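Local atomic coordinates of histone-lysine N-methyltransferase SETMAR (PDB entry 3BO5), a protein that dimethylates a lysine of histone H3 through its SET methyltransferase domain, the part described here, and, fused to a DNA-binding mariner transposase, plays a role in double-strand break repair. Residues 62-66 with 67-71; 111-115 with 116-120; 131-134 with 135-138; 162-165 with 166-169. The protein carries 2 engineered substitutions. All blocks are in the same frame, centred on the assembly; numbering follows the deposited sequence.

Interaction 1 (62-66 with 67-71); sequences CICVK and TPCLP. With ZN (zinc ion), chain D; ZN (zinc ion), chain B; ZN (zinc ion), chain C; GOL (glycerol), chain G.
The triangular three-zinc cluster of the pre-SET region takes Cys62, Cys64 and Cys69 as ligands from a single loop, a compact example of how metals can order a chain without helix or strand. The three sulfurs converge on one zinc ion, with Cys64 SG at 2.3 Å from it, and Cys74 completes this site. Two of the thiolates do double duty. Cys62 SG also binds a second zinc at 2.4 Å, and Cys69 SG a third at the same length, so each bridges two metals while Cys64 serves one. In Cys62 a chi1 of 62° tucks the sulfur back over the main chain, which turns it inward to the pair of metals it joins. Shared coordination brings Cys62 SG and Cys69 SG to 3.8 Å, and the CB of Cys64 packs on Cys69 SG at 3.7 Å.

Beyond the metals, the turn between Cys64 and Cys69 wraps around a glycerol, probably carried over from crystallisation. Its O3 accepts from Lys66 N at 2.9 Å and from Val65 N, both nearly straight, whereas its O2 accepts from Thr67 N and donates to Thr67 O at 2.9 Å. The backbone N-H groups of 65-67 thus point into the bend and hold the glycerol there. Bridging thiolates of this kind, with nine cysteines serving three metals, are the signature of the pre-SET zinc cluster.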
loop_
_atom_site.group_PDB
_atom_site.type_symbol
_atom_site.label_atom_id
_atom_site.label_comp_id
_atom_site.label_asym_id
_atom_site.label_seq_id
_atom_site.Cartn_x
_atom_site.Cartn_y
_atom_site.Cartn_z
ATOM N N CYS A 62 2.612 -23.657 0.224
ATOM C CA CYS A 62 1.680 -24.777 0.158
ATOM C C CYS A 62 2.318 -25.926 -0.584
ATOM O O CYS A 62 3.386 -25.814 -1.208
ATOM C CB CYS A 62 0.424 -24.328 -0.561
ATOM S SG CYS A 62 0.698 -23.813 -2.277
ATOM N N ILE A 63 1.585 -27.067 -0.513
ATOM C CA ILE A 63 2.150 -28.260 -1.128
ATOM C C ILE A 63 1.565 -28.589 -2.480
ATOM O O ILE A 63 1.890 -29.627 -3.039
ATOM C CB ILE A 63 1.987 -29.508 -0.223
ATOM C CG1 ILE A 63 0.523 -29.879 -0.042
ATOM C CG2 ILE A 63 2.699 -29.277 1.133
ATOM C CD1 ILE A 63 0.285 -31.217 0.748
ATOM N N CYS A 64 0.802 -27.680 -3.042
ATOM C CA CYS A 64 0.074 -27.974 -4.269
ATOM C C CYS A 64 1.065 -27.989 -5.382
ATOM O O CYS A 64 1.937 -27.094 -5.472
ATOM C CB CYS A 64 -0.890 -26.838 -4.540
ATOM S SG CYS A 64 -1.868 -26.441 -3.090
ATOM N N VAL A 65 1.057 -29.063 -6.156
ATOM C CA VAL A 65 1.872 -29.033 -7.375
ATOM C C VAL A 65 1.149 -29.721 -8.504
ATOM O O VAL A 65 1.185 -29.218 -9.651
ATOM C CB VAL A 65 3.251 -29.644 -7.188
ATOM C CG1 VAL A 65 3.148 -31.132 -6.736
ATOM C CG2 VAL A 65 4.114 -29.396 -8.525
ATOM N N LYS A 66 0.337 -30.731 -8.167
ATOM C CA LYS A 66 -0.284 -31.499 -9.251
ATOM C C LYS A 66 -1.531 -30.829 -9.769
ATOM O O LYS A 66 -1.937 -31.089 -10.872
ATOM C CB LYS A 66 -0.646 -32.880 -8.747
ATOM C CG LYS A 66 0.581 -33.768 -8.472
ATOM C CD LYS A 66 0.217 -35.204 -8.240
ATOM C CE LYS A 66 -0.514 -35.424 -6.972
ATOM N NZ LYS A 66 -0.148 -36.797 -6.473
ATOM N N THR A 67 -2.196 -30.036 -8.943
ATOM C CA THR A 67 -3.467 -29.398 -9.375
ATOM C C THR A 67 -3.457 -27.992 -8.825
ATOM O O THR A 67 -2.651 -27.720 -7.919
ATOM C CB THR A 67 -4.741 -30.139 -8.804
ATOM O OG1 THR A 67 -4.667 -30.168 -7.380
ATOM C CG2 THR A 67 -4.789 -31.583 -9.322
ATOM N N PRO A 68 -4.312 -27.116 -9.341
ATOM C CA PRO A 68 -4.283 -25.734 -8.872
ATOM C C PRO A 68 -4.577 -25.598 -7.373
ATOM O O PRO A 68 -5.223 -26.427 -6.714
ATOM C CB PRO A 68 -5.409 -25.055 -9.670
ATOM C CG PRO A 68 -5.405 -25.885 -11.001
ATOM C CD PRO A 68 -5.214 -27.297 -10.518
ATOM N N CYS A 69 -4.125 -24.447 -6.868
ATOM C CA CYS A 69 -4.360 -24.132 -5.521
ATOM C C CYS A 69 -5.848 -23.785 -5.375
ATOM O O CYS A 69 -6.364 -22.827 -5.988
ATOM C CB CYS A 69 -3.497 -22.908 -5.141
ATOM S SG CYS A 69 -1.773 -23.342 -5.185
ATOM N N LEU A 70 -6.473 -24.542 -4.525
ATOM C CA LEU A 70 -7.899 -24.305 -4.212
ATOM C C LEU A 70 -8.159 -24.439 -2.729
ATOM O O LEU A 70 -7.464 -25.175 -1.989
ATOM C CB LEU A 70 -8.785 -25.232 -5.039
ATOM C CG LEU A 70 -8.838 -24.939 -6.556
ATOM C CD1 LEU A 70 -9.319 -26.217 -7.248
ATOM C CD2 LEU A 70 -9.721 -23.764 -6.879
ATOM N N PRO A 71 -9.189 -23.717 -2.243
ATOM C CA PRO A 71 -9.542 -23.833 -0.853
ATOM C C PRO A 71 -9.823 -25.273 -0.399
ATOM O O PRO A 71 -10.423 -26.051 -1.167
ATOM C CB PRO A 71 -10.805 -22.963 -0.744
ATOM C CG PRO A 71 -10.666 -21.942 -1.731
ATOM C CD PRO A 71 -10.037 -22.734 -2.939
HETATM ZN ZN ZN D . -1.547 -24.138 -2.921
HETATM ZN ZN ZN B . 0.807 -21.454 -1.890
HETATM ZN ZN ZN C . -0.630 -21.304 -5.545
HETATM C C1 GOL G . -3.297 -30.435 -4.099
HETATM O O1 GOL G . -3.982 -31.509 -3.476
HETATM C C2 GOL G . -2.384 -30.932 -5.227
HETATM O O2 GOL G . -1.928 -29.784 -5.953
HETATM C C3 GOL G . -1.200 -31.762 -4.689
HETATM O O3 GOL G . -0.063 -31.809 -5.555
#

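Interaction 2 (111-115 with 116-120); sequences CSDHC and RNRVV. With ZN (zinc ion), chain C.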
loop_
_atom_site.group_PDB
_atom_site.type_symbol
_atom_site.label_atom_id
_atom_site.label_comp_id
_atom_site.label_asym_id
_atom_site.label_seq_id
_atom_site.Cartn_x
_atom_site.Cartn_y
_atom_site.Cartn_z
ATOM N N CYS A 111 3.104 -24.362 -6.902
ATOM C CA CYS A 111 2.166 -23.958 -7.949
ATOM C C CYS A 111 2.825 -23.030 -8.965
ATOM O O CYS A 111 3.838 -22.355 -8.668
ATOM C CB CYS A 111 0.917 -23.283 -7.348
ATOM S SG CYS A 111 1.458 -21.830 -6.348
ATOM N N SER A 112 2.277 -22.939 -10.169
ATOM C CA SER A 112 2.922 -22.136 -11.193
ATOM C C SER A 112 2.769 -20.673 -10.939
ATOM O O SER A 112 1.948 -20.236 -10.080
ATOM C CB SER A 112 2.372 -22.416 -12.585
ATOM O OG SER A 112 1.156 -21.747 -12.761
ATOM N N ASP A 113 3.508 -19.875 -11.702
ATOM C CA ASP A 113 3.390 -18.443 -11.480
ATOM C C ASP A 113 2.026 -17.926 -11.986
ATOM O O ASP A 113 1.654 -16.769 -11.742
ATOM C CB ASP A 113 4.622 -17.653 -11.976
ATOM C CG ASP A 113 5.873 -17.813 -11.050
ATOM O OD1 ASP A 113 6.983 -17.892 -11.617
ATOM O OD2 ASP A 113 5.776 -17.829 -9.780
ATOM N N HIS A 114 1.240 -18.808 -12.614
ATOM C CA HIS A 114 -0.134 -18.517 -13.032
ATOM C C HIS A 114 -1.199 -18.752 -11.970
ATOM O O HIS A 114 -2.408 -18.564 -12.179
ATOM C CB HIS A 114 -0.455 -19.238 -14.334
ATOM C CG HIS A 114 0.545 -18.918 -15.396
ATOM N ND1 HIS A 114 1.472 -19.837 -15.851
ATOM C CD2 HIS A 114 0.843 -17.743 -16.006
ATOM C CE1 HIS A 114 2.260 -19.256 -16.741
ATOM N NE2 HIS A 114 1.901 -17.985 -16.852
ATOM N N CYS A 115 -0.736 -19.187 -10.803
ATOM C CA CYS A 115 -1.657 -19.492 -9.762
ATOM C C CYS A 115 -2.504 -18.230 -9.493
ATOM O O CYS A 115 -1.967 -17.134 -9.409
ATOM C CB CYS A 115 -0.868 -19.831 -8.476
ATOM S SG CYS A 115 -1.909 -20.086 -7.016
ATOM N N ARG A 116 -3.817 -18.429 -9.323
ATOM C CA ARG A 116 -4.743 -17.311 -9.041
ATOM C C ARG A 116 -4.494 -16.645 -7.713
ATOM O O ARG A 116 -5.014 -15.532 -7.517
ATOM C CB ARG A 116 -6.212 -17.722 -9.109
ATOM C CG ARG A 116 -6.582 -17.889 -10.594
ATOM C CD ARG A 116 -7.728 -18.880 -10.767
ATOM N NE ARG A 116 -9.020 -18.425 -10.263
ATOM C CZ ARG A 116 -10.146 -19.116 -10.449
ATOM N NH1 ARG A 116 -11.296 -18.666 -9.977
ATOM N NH2 ARG A 116 -10.111 -20.271 -11.116
ATOM N N ASN A 117 -3.712 -17.290 -6.848
ATOM C CA ASN A 117 -3.395 -16.680 -5.558
ATOM C C ASN A 117 -2.043 -15.968 -5.577
ATOM O O ASN A 117 -1.423 -15.837 -4.502
ATOM C CB ASN A 117 -3.463 -17.720 -4.413
ATOM C CG ASN A 117 -3.547 -17.099 -3.066
ATOM O OD1 ASN A 117 -4.331 -16.180 -2.870
ATOM N ND2 ASN A 117 -2.804 -17.658 -2.107
ATOM N N ARG A 118 -1.616 -15.523 -6.761
ATOM C CA ARG A 118 -0.421 -14.641 -6.914
ATOM C C ARG A 118 -0.926 -13.411 -7.618
ATOM O O ARG A 118 -1.284 -13.486 -8.808
ATOM C CB ARG A 118 0.674 -15.328 -7.754
ATOM C CG ARG A 118 1.120 -16.657 -7.164
ATOM C CD ARG A 118 2.043 -17.307 -8.125
ATOM N NE ARG A 118 2.608 -18.601 -7.666
ATOM C CZ ARG A 118 3.643 -18.742 -6.869
ATOM N NH1 ARG A 118 4.192 -17.697 -6.278
ATOM N NH2 ARG A 118 4.097 -20.001 -6.617
ATOM N N VAL A 119 -1.009 -12.308 -6.889
ATOM C CA VAL A 119 -1.585 -11.048 -7.434
ATOM C C VAL A 119 -0.700 -9.902 -6.987
ATOM O O VAL A 119 -0.032 -9.325 -7.850
ATOM C CB VAL A 119 -3.043 -10.824 -7.058
ATOM C CG1 VAL A 119 -3.510 -9.408 -7.348
ATOM C CG2 VAL A 119 -3.891 -11.841 -7.782
ATOM N N VAL A 120 -0.633 -9.568 -5.693
ATOM C CA VAL A 120 0.218 -8.406 -5.298
ATOM C C VAL A 120 1.649 -8.594 -5.787
ATOM O O VAL A 120 2.341 -7.674 -6.273
ATOM C CB VAL A 120 0.169 -8.289 -3.806
ATOM C CG1 VAL A 120 1.160 -7.231 -3.256
ATOM C CG2 VAL A 120 -1.288 -7.964 -3.383
HETATM ZN ZN ZN C . -0.630 -21.304 -5.545
HETATM O O HOH W 1 -2.171 -15.117 -11.288
#
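Cys111 and Arg118 meet round the third zinc of the pre-SET cluster, where two successive type I turns, Ser112 to Cys115 and Cys115 to Arg118, coil the chain beside the metal. Cys111 SG and Cys115 SG each bind the zinc at 2.3 Å, and they reach it by different torsions: in Cys111 the sulfur is folded back over its own main chain (chi1 58°), whereas that of Cys115 extends anti to the backbone N (chi1 174°). Cys69 and Cys105 complete the site. Cys115 SG has a second task, accepting a hydrogen bond from Asn117 N at 3.3 Å, which would probably temper the charge on the thiolate.

Arg118 carries most of the side-chain contact. Its chain runs extended from CG to NE, laying the guanidinium along the first turn, where Arg118 NH2 donates to Cys111 O at 3.1 Å from above the carbonyl plane and Arg118 NE makes a weak bond to Ser112 O at 3.0 Å. In one of its two conformers Asp113 sets OD2 over a face of the guanidinium, a long and doubtful pairing of charges with Arg118 NH1 to which no N-H points. Arg118 NH1 finds its hydrogen bonds elsewhere, with Gln121 OE1 and Asn106 O. At the start of the first turn, Ser112 to Cys115, Ser112 OG accepts from His114 N at 2.9 Å, an ST turn.

The Asn117 side chain bonds Asn82 and the carbonyl of Phe103 on strand 102-103, while Val120 leads the chain into the SET core, packing on strands 151-160 and 230-235.

Interaction 3 (131-134 with 135-138); sequences FKTH and KKGW. With SAH (S-adenosyl-L-homocysteine), chain F.
A local beta-hairpin contact at the protein surface joins antiparallel strands 128-132 and 138-142 beside the S-adenosyl-L-homocysteine pocket, with Lys132 and Trp138 facing each other as a non-hydrogen-bonded pair. Lys132, bent at chi2 (75°), crosses the indole at about a right angle: its CD lies over the five-membered ring of Trp138 in a CH-pi contact, 3.9 Å from the centroid, and NZ makes an off-centre cation-pi contact with the same ring. The connection is tied by Thr133. Its N and OG1 approach Gly137 O from opposite faces of the carbonyl plane, Thr133 OG1 donating at 2.6 Å, and this hydroxyl in turn accepts from Lys136 N. Gly137 has a positive phi, and a side chain there would run into the ligand carboxylate.

Replacing Trp138 with an alanine would probably strip Lys132 of the ring face that receives its chain and charge, opening a gap beside that carboxylate.

S-adenosyl-L-homocysteine docks by its amino-acid end: Trp138 N donates to its O at 2.7 Å, and its amino N donates to Trp138 O at 2.8 Å. Lys136, paired at NZ with Glu244, runs along the adenine. Trp138 thus grips the ligand through its backbone, and with Lys136 and Gly137 it belongs to the S-adenosylmethionine site of the SET domain.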
loop_
_atom_site.group_PDB
_atom_site.type_symbol
_atom_site.label_atom_id
_atom_site.label_comp_id
_atom_site.label_asym_id
_atom_site.label_seq_id
_atom_site.Cartn_x
_atom_site.Cartn_y
_atom_site.Cartn_z
ATOM N N PHE A 131 1.277 13.627 -9.966
ATOM C CA PHE A 131 0.859 14.913 -10.576
ATOM C C PHE A 131 0.631 15.979 -9.532
ATOM O O PHE A 131 0.393 15.669 -8.397
ATOM C CB PHE A 131 -0.428 14.761 -11.399
ATOM C CG PHE A 131 -1.686 14.585 -10.554
ATOM C CD1 PHE A 131 -2.649 15.611 -10.457
ATOM C CD2 PHE A 131 -1.854 13.439 -9.815
ATOM C CE1 PHE A 131 -3.837 15.442 -9.642
ATOM C CE2 PHE A 131 -3.023 13.260 -8.990
ATOM C CZ PHE A 131 -3.983 14.280 -8.918
ATOM N N LYS A 132 0.766 17.244 -9.903
ATOM C CA LYS A 132 0.564 18.311 -8.919
ATOM C C LYS A 132 -0.932 18.578 -8.744
ATOM O O LYS A 132 -1.659 18.934 -9.688
ATOM C CB LYS A 132 1.314 19.560 -9.353
ATOM C CG LYS A 132 1.387 20.550 -8.213
ATOM C CD LYS A 132 2.424 20.080 -7.201
ATOM C CE LYS A 132 2.322 20.776 -5.915
ATOM N NZ LYS A 132 3.684 20.650 -5.326
ATOM N N THR A 133 -1.380 18.341 -7.518
ATOM C CA THR A 133 -2.760 18.641 -7.144
ATOM C C THR A 133 -2.937 20.136 -6.844
ATOM O O THR A 133 -1.943 20.825 -6.641
ATOM C CB THR A 133 -3.293 17.860 -5.912
ATOM O OG1 THR A 133 -2.646 18.351 -4.732
ATOM C CG2 THR A 133 -3.014 16.365 -6.013
ATOM N N HIS A 134 -4.216 20.559 -6.685
ATOM C CA HIS A 134 -4.488 21.979 -6.451
ATOM C C HIS A 134 -3.970 22.421 -5.056
ATOM O O HIS A 134 -3.300 23.437 -4.934
ATOM C CB HIS A 134 -5.993 22.251 -6.667
ATOM C CG HIS A 134 -6.374 23.688 -6.521
ATOM N ND1 HIS A 134 -5.724 24.683 -7.218
ATOM C CD2 HIS A 134 -7.319 24.305 -5.756
ATOM C CE1 HIS A 134 -6.256 25.856 -6.893
ATOM N NE2 HIS A 134 -7.199 25.650 -5.991
ATOM N N LYS A 135 -4.255 21.619 -4.046
ATOM C CA LYS A 135 -3.972 22.023 -2.647
ATOM C C LYS A 135 -3.313 20.991 -1.748
ATOM O O LYS A 135 -3.128 21.246 -0.566
ATOM C CB LYS A 135 -5.303 22.379 -2.004
ATOM C CG LYS A 135 -5.859 23.674 -2.549
ATOM C CD LYS A 135 -7.143 24.013 -1.926
ATOM C CE LYS A 135 -6.841 24.492 -0.521
ATOM N NZ LYS A 135 -7.999 24.976 0.114
ATOM N N LYS A 136 -3.032 19.794 -2.275
ATOM C CA LYS A 136 -2.573 18.657 -1.468
ATOM C C LYS A 136 -1.137 18.266 -1.819
ATOM O O LYS A 136 -0.648 17.222 -1.361
ATOM C CB LYS A 136 -3.536 17.470 -1.698
ATOM C CG LYS A 136 -5.007 17.788 -1.344
ATOM C CD LYS A 136 -5.927 16.603 -1.696
ATOM C CE LYS A 136 -5.807 16.164 -3.131
ATOM N NZ LYS A 136 -7.050 15.314 -3.442
ATOM N N GLY A 137 -0.404 19.116 -2.575
ATOM C CA GLY A 137 0.942 18.756 -3.023
ATOM C C GLY A 137 0.852 17.769 -4.127
ATOM O O GLY A 137 -0.073 17.839 -4.937
ATOM N N TRP A 138 1.817 16.862 -4.197
ATOM C CA TRP A 138 1.784 15.895 -5.295
ATOM C C TRP A 138 0.787 14.804 -4.946
ATOM O O TRP A 138 0.492 14.554 -3.752
ATOM C CB TRP A 138 3.159 15.246 -5.474
ATOM C CG TRP A 138 4.120 16.237 -6.001
ATOM C CD1 TRP A 138 4.871 17.134 -5.281
ATOM C CD2 TRP A 138 4.316 16.548 -7.372
ATOM N NE1 TRP A 138 5.612 17.936 -6.166
ATOM C CE2 TRP A 138 5.261 17.603 -7.437
ATOM C CE3 TRP A 138 3.809 16.014 -8.551
ATOM C CZ2 TRP A 138 5.736 18.112 -8.657
ATOM C CZ3 TRP A 138 4.323 16.496 -9.781
ATOM C CH2 TRP A 138 5.225 17.572 -9.802
HETATM N N SAH F . 0.986 15.208 -1.102
HETATM C CA SAH F . 2.162 14.361 -0.720
HETATM C CB SAH F . 1.896 12.854 -0.945
HETATM C CG SAH F . 1.060 12.306 0.226
HETATM S SD SAH F . 2.005 12.283 1.777
HETATM C C SAH F . 3.395 14.855 -1.510
HETATM O O SAH F . 3.349 15.897 -2.156
HETATM O OXT SAH F . 4.444 14.133 -1.468
HETATM C "C5'" SAH F . 0.817 13.074 2.880
HETATM C "C4'" SAH F . 0.756 14.595 2.767
HETATM O "O4'" SAH F . 0.023 15.001 1.608
HETATM C "C3'" SAH F . 0.021 15.245 3.902
HETATM O "O3'" SAH F . 0.904 15.450 5.040
HETATM C "C2'" SAH F . -0.463 16.542 3.323
HETATM O "O2'" SAH F . 0.614 17.471 3.102
HETATM C "C1'" SAH F . -0.863 16.089 1.933
HETATM N N9 SAH F . -2.228 15.527 1.879
HETATM C C8 SAH F . -2.608 14.221 1.584
HETATM N N7 SAH F . -3.926 14.161 1.553
HETATM C C5 SAH F . -4.430 15.392 1.781
HETATM C C6 SAH F . -5.763 15.842 1.889
HETATM N N6 SAH F . -6.861 15.115 1.673
HETATM N N1 SAH F . -5.895 17.191 2.204
HETATM C C2 SAH F . -4.818 17.999 2.395
HETATM N N3 SAH F . -3.499 17.609 2.276
HETATM C C4 SAH F . -3.375 16.274 2.033
HETATM O O HOH W 2 -0.640 21.573 -4.155
#

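Interaction 4 (162-165 with 166-169); sequences FSEV and QRRI
Four i to i+4 backbone bonds, from Gln166 N to Phe162 O through Ile169 N to Val165 O, wind residues 162-169 into a short alpha-helix of the SET domain. On one flank the helix carries a salt-bridge network in which Glu164 is shared by two arginines. Glu164 CG stands anti to its own backbone N (chi1 175°), and a bend at chi2 swings the carboxylate along the helix toward the following turn. Arg167 grips Glu164 side-on with two nitrogens, NE to OE1 at 3.0 Å and NH2 to OE2 at 2.9 Å, and the second bond is almost straight. Arg168 comes from another direction, its guanidinium 78° from the carboxylate plane, and Arg168 NE takes the anti lone pair of Glu164 OE2 at 2.8 Å. A glutamine at Glu164 would probably leave Arg167 without the carboxylate that fixes its rotation, and Arg168 with only its partners on the strands.

Those partners are Asp198 and Glu158, which Arg168 reaches through NH1, fastening the helix to strands 193-199 and 151-160. Val165 faces the same strands, touching Phe196 and Leu160. On another flank Phe162 and Gln166 lie side by side, ring and amide planes 30° apart. A water over the Phe162 ring donates to Gln166 OE1 at 2.9 Å, and Gln166 CG comes within 3.7 Å of Phe162 CE2.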
loop_
_atom_site.group_PDB
_atom_site.type_symbol
_atom_site.label_atom_id
_atom_site.label_comp_id
_atom_site.label_asym_id
_atom_site.label_seq_id
_atom_site.Cartn_x
_atom_site.Cartn_y
_atom_site.Cartn_z
ATOM N N PHE A 162 9.481 0.473 16.436
ATOM C CA PHE A 162 8.663 1.442 17.123
ATOM C C PHE A 162 9.471 2.681 17.593
ATOM O O PHE A 162 9.040 3.813 17.416
ATOM C CB PHE A 162 7.985 0.738 18.308
ATOM C CG PHE A 162 6.966 1.555 19.019
ATOM C CD1 PHE A 162 5.662 1.096 19.062
ATOM C CD2 PHE A 162 7.300 2.681 19.773
ATOM C CE1 PHE A 162 4.695 1.842 19.770
ATOM C CE2 PHE A 162 6.327 3.426 20.458
ATOM C CZ PHE A 162 5.048 3.025 20.449
ATOM N N SER A 163 10.646 2.429 18.196
ATOM C CA SER A 163 11.440 3.553 18.719
ATOM C C SER A 163 11.973 4.423 17.624
ATOM O O SER A 163 12.009 5.663 17.788
ATOM C CB SER A 163 12.529 3.108 19.674
ATOM O OG SER A 163 11.925 2.351 20.671
ATOM N N GLU A 164 12.363 3.781 16.494
ATOM C CA GLU A 164 12.785 4.573 15.334
ATOM C C GLU A 164 11.644 5.443 14.798
ATOM O O GLU A 164 11.851 6.553 14.379
ATOM C CB GLU A 164 13.341 3.672 14.258
ATOM C CG GLU A 164 13.667 4.438 13.001
ATOM C CD GLU A 164 14.936 5.279 13.130
ATOM O OE1 GLU A 164 15.675 5.177 14.176
ATOM O OE2 GLU A 164 15.166 6.081 12.205
ATOM N N VAL A 165 10.445 4.871 14.803
ATOM C CA VAL A 165 9.237 5.650 14.449
ATOM C C VAL A 165 9.073 6.881 15.326
ATOM O O VAL A 165 8.941 8.006 14.851
ATOM C CB VAL A 165 7.976 4.810 14.453
ATOM C CG1 VAL A 165 6.712 5.752 14.353
ATOM C CG2 VAL A 165 8.081 3.888 13.219
ATOM N N GLN A 166 9.151 6.643 16.633
ATOM C CA GLN A 166 9.096 7.761 17.563
ATOM C C GLN A 166 10.155 8.803 17.287
ATOM O O GLN A 166 9.890 10.001 17.348
ATOM C CB GLN A 166 9.319 7.280 18.981
ATOM C CG GLN A 166 8.198 6.464 19.462
ATOM C CD GLN A 166 6.945 7.313 19.635
ATOM O OE1 GLN A 166 5.946 7.067 18.979
ATOM N NE2 GLN A 166 7.019 8.344 20.501
ATOM N N ARG A 167 11.369 8.359 17.032
ATOM C CA ARG A 167 12.465 9.244 16.746
ATOM C C ARG A 167 12.185 10.108 15.523
ATOM O O ARG A 167 12.404 11.317 15.538
ATOM C CB ARG A 167 13.717 8.384 16.599
ATOM C CG ARG A 167 15.024 9.072 16.947
ATOM C CD ARG A 167 16.240 8.280 16.457
ATOM N NE ARG A 167 16.168 8.045 14.998
ATOM C CZ ARG A 167 16.491 8.953 14.083
ATOM N NH1 ARG A 167 17.009 10.146 14.427
ATOM N NH2 ARG A 167 16.311 8.666 12.817
ATOM N N ARG A 168 11.692 9.497 14.442
ATOM C CA ARG A 168 11.432 10.253 13.225
ATOM C C ARG A 168 10.239 11.179 13.322
ATOM O O ARG A 168 10.253 12.301 12.798
ATOM C CB ARG A 168 11.190 9.261 12.066
ATOM C CG ARG A 168 12.390 8.418 11.770
ATOM C CD ARG A 168 12.192 7.573 10.516
ATOM N NE ARG A 168 13.396 6.830 10.170
ATOM C CZ ARG A 168 13.650 6.230 9.003
ATOM N NH1 ARG A 168 12.764 6.249 8.005
ATOM N NH2 ARG A 168 14.818 5.580 8.850
ATOM N N ILE A 169 9.174 10.702 13.951
ATOM C CA ILE A 169 7.969 11.508 14.061
ATOM C C ILE A 169 8.267 12.783 14.837
ATOM O O ILE A 169 7.740 13.840 14.474
ATOM C CB ILE A 169 6.759 10.732 14.629
ATOM C CG1 ILE A 169 6.965 10.359 16.101
ATOM C CG2 ILE A 169 6.460 9.488 13.768
ATOM C CD1 ILE A 169 5.749 9.706 16.765
HETATM O O HOH W 3 5.696 4.668 17.367
#

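How the interactions relate
From the N terminus the four contacts follow in series, none nesting within or crossing another. Interactions 1 and 2 belong to the pre-SET region and meet at one zinc ion, where Cys69 SG lies 3.7 Å from Cys115 SG; metal therefore ties the loop after strand 45-46 to the one after strand 102-103. Interaction 3 closes the hairpin between strands 128-132 and 138-142 at the bound S-adenosyl-L-homocysteine, on the opposite side of the chain's centre, its centre about 46 Å from that of interaction 1. Interaction 4, a helix following strand 151-160, remains in the SET region, its nearest atoms about 18 Å from interaction 3. Each illustrates short-range order achieved differently: by metal, turn, hairpin and helix.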